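Local structure of ribose-phosphate pyrophosphokinase (Mycobacterium smegmatis, 5MP7) at residues A[94-99]-A[303-308]; A[12-17]-A[26-31]. The protein probably makes phosphoribosyl pyrophosphate by transferring the pyrophosphoryl group of ATP to ribose 5-phosphate, with magnesium as cofactor, and works as a homohexamer. One frame throughout, in Å; residues are numbered along the deposited sequence.

Interaction 1. Residues A[94-99]-A[303-308]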
ATOM      1  N   THR A  94      28.559 -52.715 -25.610  1.00 23.34           N
ATOM      2  CA  THR A  94      29.209 -53.208 -24.420  1.00 24.71           C
ATOM      3  C   THR A  94      29.336 -52.066 -23.394  1.00 25.06           C
ATOM      4  O   THR A  94      29.853 -51.031 -23.710  1.00 28.39           O
ATOM      5  CB  THR A  94      30.612 -53.736 -24.758  1.00 26.09           C
ATOM      6  OG1 THR A  94      30.530 -54.759 -25.771  1.00 23.22           O
ATOM      7  CG2 THR A  94      31.276 -54.289 -23.531  1.00 26.76           C
ATOM      8  N   ALA A  95      28.839 -52.260 -22.189  1.00 23.22           N
ATOM      9  CA  ALA A  95      29.003 -51.316 -21.109  1.00 24.78           C
ATOM     10  C   ALA A  95      30.267 -51.661 -20.329  1.00 28.36           C
ATOM     11  O   ALA A  95      30.497 -52.810 -19.942  1.00 29.27           O
ATOM     12  CB  ALA A  95      27.820 -51.369 -20.177  1.00 25.54           C
ATOM     13  N   ILE A  96      31.100 -50.669 -20.099  1.00 29.00           N
ATOM     14  CA  ILE A  96      32.305 -50.849 -19.325  1.00 29.13           C
ATOM     15  C   ILE A  96      32.135 -50.076 -18.020  1.00 28.16           C
ATOM     16  O   ILE A  96      31.962 -48.867 -18.028  1.00 25.25           O
ATOM     17  CB  ILE A  96      33.500 -50.321 -20.098  1.00 29.93           C
ATOM     18  CG1 ILE A  96      33.732 -51.194 -21.311  1.00 30.19           C
ATOM     19  CG2 ILE A  96      34.740 -50.344 -19.233  1.00 32.84           C
ATOM     20  CD1 ILE A  96      34.626 -50.519 -22.305  1.00 32.37           C
ATOM     21  N   LEU A  97      32.168 -50.792 -16.909  1.00 29.01           N
ATOM     22  CA  LEU A  97      32.016 -50.170 -15.602  1.00 30.44           C
ATOM     23  C   LEU A  97      33.214 -50.551 -14.750  1.00 29.69           C
ATOM     24  O   LEU A  97      33.159 -51.546 -14.087  1.00 34.80           O
ATOM     25  CB  LEU A  97      30.746 -50.655 -14.947  1.00 30.62           C
ATOM     26  CG  LEU A  97      29.474 -50.231 -15.685  1.00 31.97           C
ATOM     27  CD1 LEU A  97      29.095 -51.289 -16.681  1.00 31.84           C
ATOM     28  CD2 LEU A  97      28.311 -50.054 -14.719  1.00 33.31           C
ATOM     29  N   PRO A  98      34.315 -49.782 -14.807  1.00 29.04           N
ATOM     30  CA  PRO A  98      35.539 -50.230 -14.152  1.00 28.49           C
ATOM     31  C   PRO A  98      35.321 -50.488 -12.668  1.00 30.47           C
ATOM     32  O   PRO A  98      35.832 -51.461 -12.148  1.00 35.73           O
ATOM     33  CB  PRO A  98      36.501 -49.076 -14.387  1.00 28.51           C
ATOM     34  CG  PRO A  98      36.012 -48.407 -15.615  1.00 27.46           C
ATOM     35  CD  PRO A  98      34.523 -48.526 -15.560  1.00 28.28           C
ATOM     36  N   PHE A  99      34.555 -49.637 -12.003  1.00 29.53           N
ATOM     37  CA  PHE A  99      34.074 -49.894 -10.650  1.00 29.38           C
ATOM     38  C   PHE A  99      32.561 -50.125 -10.736  1.00 31.13           C
ATOM     39  O   PHE A  99      31.805 -49.234 -11.143  1.00 35.95           O
ATOM     40  CB  PHE A  99      34.420 -48.694  -9.786  1.00 29.93           C
ATOM     41  CG  PHE A  99      33.813 -48.709  -8.405  1.00 31.28           C
ATOM     42  CD1 PHE A  99      34.472 -49.343  -7.370  1.00 30.75           C
ATOM     43  CD2 PHE A  99      32.627 -48.032  -8.139  1.00 30.72           C
ATOM     44  CE1 PHE A  99      33.960 -49.334  -6.087  1.00 34.13           C
ATOM     45  CE2 PHE A  99      32.104 -48.018  -6.866  1.00 33.35           C
ATOM     46  CZ  PHE A  99      32.766 -48.681  -5.836  1.00 34.10           C
ATOM     47  N   PRO A 303      45.737 -50.007 -19.983  1.00 31.12           N
ATOM     48  CA  PRO A 303      46.198 -51.040 -20.939  1.00 32.46           C
ATOM     49  C   PRO A 303      45.350 -52.320 -20.870  1.00 36.59           C
ATOM     50  O   PRO A 303      45.058 -52.922 -21.901  1.00 34.20           O
ATOM     51  CB  PRO A 303      47.620 -51.312 -20.508  1.00 34.20           C
ATOM     52  CG  PRO A 303      48.061 -50.037 -19.818  1.00 34.17           C
ATOM     53  CD  PRO A 303      46.832 -49.567 -19.092  1.00 34.30           C
ATOM     54  N   LEU A 304      44.934 -52.695 -19.658  1.00 38.12           N
ATOM     55  CA  LEU A 304      44.053 -53.838 -19.437  1.00 37.11           C
ATOM     56  C   LEU A 304      42.663 -53.626 -20.100  1.00 38.47           C
ATOM     57  O   LEU A 304      42.146 -54.525 -20.767  1.00 35.36           O
ATOM     58  CB  LEU A 304      43.907 -54.098 -17.939  1.00 36.30           C
ATOM     59  CG  LEU A 304      43.091 -55.304 -17.477  1.00 41.19           C
ATOM     60  CD1 LEU A 304      43.711 -56.629 -17.961  1.00 40.10           C
ATOM     61  CD2 LEU A 304      42.963 -55.293 -15.945  1.00 42.53           C
ATOM     62  N   LEU A 305      42.071 -52.447 -19.897  1.00 33.04           N
ATOM     63  CA  LEU A 305      40.840 -52.126 -20.551  1.00 29.50           C
ATOM     64  C   LEU A 305      40.976 -52.113 -22.073  1.00 28.99           C
ATOM     65  O   LEU A 305      40.100 -52.623 -22.750  1.00 27.83           O
ATOM     66  CB  LEU A 305      40.277 -50.792 -20.064  1.00 32.53           C
ATOM     67  CG  LEU A 305      39.629 -50.833 -18.685  1.00 34.42           C
ATOM     68  CD1 LEU A 305      39.011 -49.487 -18.389  1.00 34.89           C
ATOM     69  CD2 LEU A 305      38.563 -51.917 -18.545  1.00 36.95           C
ATOM     70  N   ALA A 306      42.058 -51.554 -22.610  1.00 28.76           N
ATOM     71  CA  ALA A 306      42.246 -51.510 -24.069  1.00 27.34           C
ATOM     72  C   ALA A 306      42.384 -52.907 -24.658  1.00 27.80           C
ATOM     73  O   ALA A 306      41.800 -53.173 -25.693  1.00 29.42           O
ATOM     74  CB  ALA A 306      43.433 -50.651 -24.449  1.00 26.26           C
ATOM     75  N   ASN A 307      43.115 -53.795 -23.995  1.00 28.75           N
ATOM     76  CA  ASN A 307      43.228 -55.182 -24.447  1.00 30.62           C
ATOM     77  C   ASN A 307      41.909 -55.926 -24.435  1.00 32.09           C
ATOM     78  O   ASN A 307      41.640 -56.700 -25.354  1.00 30.86           O
ATOM     79  CB  ASN A 307      44.200 -55.987 -23.614  1.00 36.06           C
ATOM     80  CG  ASN A 307      45.613 -55.893 -24.099  1.00 41.08           C
ATOM     81  OD1 ASN A 307      45.984 -56.549 -25.058  1.00 48.42           O
ATOM     82  ND2 ASN A 307      46.416 -55.104 -23.427  1.00 44.29           N
ATOM     83  N   THR A 308      41.094 -55.699 -23.410  1.00 29.38           N
ATOM     84  CA  THR A 308      39.784 -56.323 -23.348  1.00 29.89           C
ATOM     85  C   THR A 308      38.853 -55.836 -24.454  1.00 29.55           C
ATOM     86  O   THR A 308      38.165 -56.642 -25.067  1.00 32.43           O
ATOM     87  CB  THR A 308      39.096 -56.073 -21.996  1.00 32.23           C
ATOM     88  OG1 THR A 308      39.956 -56.500 -20.948  1.00 33.05           O
ATOM     89  CG2 THR A 308      37.833 -56.887 -21.877  1.00 34.06           C
TER

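Interaction 2. Residues A[12-17]-A[26-31]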
ATOM      1  N   LEU A  12      34.589 -49.833 -34.780  1.00 34.15           N
ATOM      2  CA  LEU A  12      34.739 -49.674 -33.336  1.00 35.65           C
ATOM      3  C   LEU A  12      34.484 -48.229 -32.957  1.00 32.90           C
ATOM      4  O   LEU A  12      35.141 -47.337 -33.462  1.00 34.35           O
ATOM      5  CB  LEU A  12      36.152 -50.095 -32.906  1.00 36.75           C
ATOM      6  CG  LEU A  12      36.388 -50.468 -31.436  1.00 42.00           C
ATOM      7  CD1 LEU A  12      37.778 -51.025 -31.218  1.00 40.78           C
ATOM      8  CD2 LEU A  12      36.231 -49.279 -30.506  1.00 48.90           C
ATOM      9  N   MET A  13      33.557 -47.998 -32.052  1.00 31.24           N
ATOM     10  CA  MET A  13      33.323 -46.666 -31.531  1.00 31.48           C
ATOM     11  C   MET A  13      33.322 -46.654 -30.024  1.00 27.98           C
ATOM     12  O   MET A  13      32.688 -47.447 -29.363  1.00 26.20           O
ATOM     13  CB  MET A  13      32.019 -46.093 -32.043  1.00 32.92           C
ATOM     14  CG  MET A  13      32.158 -45.587 -33.447  1.00 38.23           C
ATOM     15  SD  MET A  13      30.590 -44.972 -34.094  1.00 46.75           S
ATOM     16  CE  MET A  13      30.692 -43.246 -33.619  1.00 48.66           C
ATOM     17  N   LEU A  14      34.013 -45.679 -29.495  1.00 29.54           N
ATOM     18  CA  LEU A  14      34.231 -45.548 -28.094  1.00 28.92           C
ATOM     19  C   LEU A  14      33.463 -44.308 -27.637  1.00 28.37           C
ATOM     20  O   LEU A  14      33.637 -43.224 -28.153  1.00 30.16           O
ATOM     21  CB  LEU A  14      35.740 -45.465 -27.867  1.00 29.91           C
ATOM     22  CG  LEU A  14      36.191 -45.210 -26.426  1.00 37.12           C
ATOM     23  CD1 LEU A  14      35.921 -46.387 -25.465  1.00 38.70           C
ATOM     24  CD2 LEU A  14      37.673 -44.891 -26.473  1.00 37.85           C
ATOM     25  N   PHE A  15      32.631 -44.483 -26.632  1.00 28.92           N
ATOM     26  CA  PHE A  15      31.856 -43.415 -26.032  1.00 28.96           C
ATOM     27  C   PHE A  15      32.270 -43.303 -24.563  1.00 32.29           C
ATOM     28  O   PHE A  15      32.607 -44.297 -23.938  1.00 34.40           O
ATOM     29  CB  PHE A  15      30.390 -43.766 -26.094  1.00 27.60           C
ATOM     30  CG  PHE A  15      29.912 -44.001 -27.477  1.00 29.33           C
ATOM     31  CD1 PHE A  15      30.057 -45.232 -28.091  1.00 28.43           C
ATOM     32  CD2 PHE A  15      29.334 -42.962 -28.187  1.00 30.97           C
ATOM     33  CE1 PHE A  15      29.637 -45.399 -29.403  1.00 29.93           C
ATOM     34  CE2 PHE A  15      28.914 -43.121 -29.481  1.00 29.35           C
ATOM     35  CZ  PHE A  15      29.077 -44.321 -30.103  1.00 28.78           C
ATOM     36  N   ALA A  16      32.224 -42.108 -24.010  1.00 33.08           N
ATOM     37  CA  ALA A  16      32.640 -41.906 -22.642  1.00 36.50           C
ATOM     38  C   ALA A  16      31.738 -40.919 -21.964  1.00 36.55           C
ATOM     39  O   ALA A  16      31.342 -39.920 -22.547  1.00 34.36           O
ATOM     40  CB  ALA A  16      34.065 -41.414 -22.590  1.00 36.05           C
ATOM     41  N   GLY A  17      31.383 -41.231 -20.729  1.00 37.17           N
ATOM     42  CA  GLY A  17      30.745 -40.254 -19.868  1.00 40.52           C
ATOM     43  C   GLY A  17      31.745 -39.265 -19.272  1.00 38.12           C
ATOM     44  O   GLY A  17      32.939 -39.387 -19.468  1.00 41.07           O
ATOM     45  N   GLN A  26      43.185 -42.019 -21.775  1.00 31.26           N
ATOM     46  CA  GLN A  26      44.229 -43.066 -21.771  1.00 31.81           C
ATOM     47  C   GLN A  26      43.817 -44.299 -22.573  1.00 32.57           C
ATOM     48  O   GLN A  26      44.619 -44.834 -23.317  1.00 33.29           O
ATOM     49  CB  GLN A  26      44.578 -43.535 -20.369  1.00 35.00           C
ATOM     50  CG  GLN A  26      45.426 -42.575 -19.542  1.00 35.85           C
ATOM     51  CD  GLN A  26      45.480 -42.933 -18.054  1.00 38.35           C
ATOM     52  OE1 GLN A  26      45.156 -44.043 -17.626  1.00 36.86           O
ATOM     53  NE2 GLN A  26      45.884 -41.969 -17.257  1.00 41.60           N
ATOM     54  N   VAL A  27      42.551 -44.712 -22.471  1.00 30.65           N
ATOM     55  CA  VAL A  27      42.073 -45.869 -23.196  1.00 28.00           C
ATOM     56  C   VAL A  27      42.026 -45.596 -24.697  1.00 29.59           C
ATOM     57  O   VAL A  27      42.430 -46.426 -25.485  1.00 28.17           O
ATOM     58  CB  VAL A  27      40.678 -46.270 -22.723  1.00 29.97           C
ATOM     59  CG1 VAL A  27      40.056 -47.273 -23.686  1.00 31.65           C
ATOM     60  CG2 VAL A  27      40.736 -46.902 -21.347  1.00 28.28           C
ATOM     61  N   ALA A  28      41.510 -44.427 -25.064  1.00 29.61           N
ATOM     62  CA  ALA A  28      41.465 -43.967 -26.443  1.00 28.81           C
ATOM     63  C   ALA A  28      42.837 -43.943 -27.094  1.00 30.05           C
ATOM     64  O   ALA A  28      42.980 -44.370 -28.227  1.00 31.44           O
ATOM     65  CB  ALA A  28      40.843 -42.576 -26.514  1.00 28.12           C
ATOM     66  N   LYS A  29      43.834 -43.437 -26.378  1.00 33.57           N
ATOM     67  CA  LYS A  29      45.208 -43.441 -26.876  1.00 35.68           C
ATOM     68  C   LYS A  29      45.747 -44.805 -27.114  1.00 31.99           C
ATOM     69  O   LYS A  29      46.365 -45.015 -28.121  1.00 37.54           O
ATOM     70  CB  LYS A  29      46.134 -42.708 -25.935  1.00 42.82           C
ATOM     71  CG  LYS A  29      46.270 -41.244 -26.303  1.00 51.18           C
ATOM     72  CD  LYS A  29      46.241 -40.333 -25.068  1.00 60.54           C
ATOM     73  CE  LYS A  29      46.922 -39.016 -25.419  1.00 65.52           C
ATOM     74  NZ  LYS A  29      47.075 -37.947 -24.385  1.00 69.67           N
ATOM     75  N   GLU A  30      45.511 -45.743 -26.207  1.00 34.89           N
ATOM     76  CA  GLU A  30      45.986 -47.152 -26.379  1.00 35.02           C
ATOM     77  C   GLU A  30      45.378 -47.833 -27.595  1.00 34.85           C
ATOM     78  O   GLU A  30      46.049 -48.627 -28.250  1.00 37.26           O
ATOM     79  CB  GLU A  30      45.679 -48.004 -25.148  1.00 35.48           C
ATOM     80  CG  GLU A  30      46.357 -47.478 -23.876  1.00 40.13           C
ATOM     81  CD  GLU A  30      47.859 -47.782 -23.840  1.00 45.74           C
ATOM     82  OE1 GLU A  30      48.419 -48.146 -24.918  1.00 39.78           O
ATOM     83  OE2 GLU A  30      48.474 -47.668 -22.729  1.00 47.47           O
ATOM     84  N   LEU A  31      44.113 -47.522 -27.875  1.00 33.78           N
ATOM     85  CA  LEU A  31      43.390 -48.096 -29.009  1.00 35.96           C
ATOM     86  C   LEU A  31      43.611 -47.355 -30.299  1.00 39.38           C
ATOM     87  O   LEU A  31      43.290 -47.895 -31.345  1.00 39.41           O
ATOM     88  CB  LEU A  31      41.889 -48.068 -28.756  1.00 34.81           C
ATOM     89  CG  LEU A  31      41.357 -49.023 -27.713  1.00 34.90           C
ATOM     90  CD1 LEU A  31      39.933 -48.620 -27.390  1.00 36.09           C
ATOM     91  CD2 LEU A  31      41.413 -50.451 -28.204  1.00 34.91           C
TER

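Interaction 1. Residues A[94-99]-A[303-308]
The pyrrolidine ring of Pro98 meets Leu305 of helix 302-314 at one corner: Leu305 CD1 stands off one face, displaced outward past the CB-CG edge, with Pro98 CG the nearest ring atom at 4.2 Å. Around the same ring, Leu23 of helix 21-31, Leu64 of strand 60-64 and Thr284 complete the packing. The ring of Phe99, the next flat group, meets His260 edge-to-face and packs on Asn45 of the second subunit. Leu97 points away from the helix, and Ile96, one residue further back, points at it. Leu305 spreads its two methyls over Pro98 and Ile96: CD1 goes to Pro98, and CD2 lies 4.2 Å from Ile96 CG2. That Ile96 branch reaches across because it extends anti to its own backbone N, while CG1 stands beside that N (chi1 -67°). Ile96 and Leu305 run alongside one another in opposing senses, not end on. On the helix, side-chain polar groups are used within the turn. Thr308 OG1 donates to Leu304 O at 3.0 Å, tilted 31° from the carbonyl plane, and that oxygen also takes Thr308 N from the opposite face. Asn307 ND2 likewise adds to the backbone bond at Pro303 O. The contact joins the parallel sheet of the N-terminal half to the C-terminal helix of the chain, which has returned from the second PRTase-like half. With three buried, apolar residues and no hydrogen bond between the segments, the chemistry implies a junction set by the shape of a forked leucine against a ring corner and a methyl, rather than by directional bonds.

Interaction 2. Residues A[12-17]-A[26-31]
Leu14 reaches from strand 12-16 to Ala28 in helix 21-31, and its side chain carries the close contacts. CB leaves the strand toward the helix but is itself too far back to touch it. CG stands anti to the backbone N (chi1 175°), which extends the chain outward, and there the two methyls part. CD1 branches off across the strand direction and stops 4.6 Å from Val27 CG1, beyond contact. CD2 goes straight on to the helix and settles against Ala28, 3.9 Å from its CA and equally far from its CB, so the methyl presses on the helix backbone where a small side chain allows it. Val27 CG1, at 4.4 Å, and Leu31 CD1, at 4.5 Å, also lie beside Leu14 CD2, placing that one methyl among three residues spread over a helical turn. Strand and helix run almost antiparallel, at 167° with axes 10.3 Å apart: this is the first beta-alpha unit of the N-terminal PRTase-like half, in which the chain leaves an outermost strand of the parallel sheet and doubles back over its face as a helix. Near the start of the strand, Leu12 also points at the helix but comes no closer than 4.8 Å, from its CD1 to Leu31 CD2; it packs on Phe313 of helix 302-314 and on Phe62. Phe15 goes to the other face of the sheet, where its ring meets Phe52 edge-to-face and packs on Met81 and Leu85 of helix 71-87. In the helix, Gln26 OE1 accepts a hydrogen bond from Asn283 ND2, just after strand 278-282, and pairs with Ser300 OG, just after strand 296-299.

How the interactions relate
From the N terminus, interaction 2 comes first: strand 12-16 turns into helix 21-31 and the short connection is closed at once. The chain then builds more of the parallel sheet, and interaction 1 opens at the end of strand 92-97; it closes about 200 residues later, after the second half of the molecule, with helix 302-314. The two are therefore in series, neither nested nor crossed. In space they adjoin, with centres about 10 Å apart. Helices 21-31 and 302-314 touch through Ala306 CB and Glu30 CB (3.5 Å) and through Leu305 CB and Val27 CG2 (4.1 Å), and both rest on the same sheet.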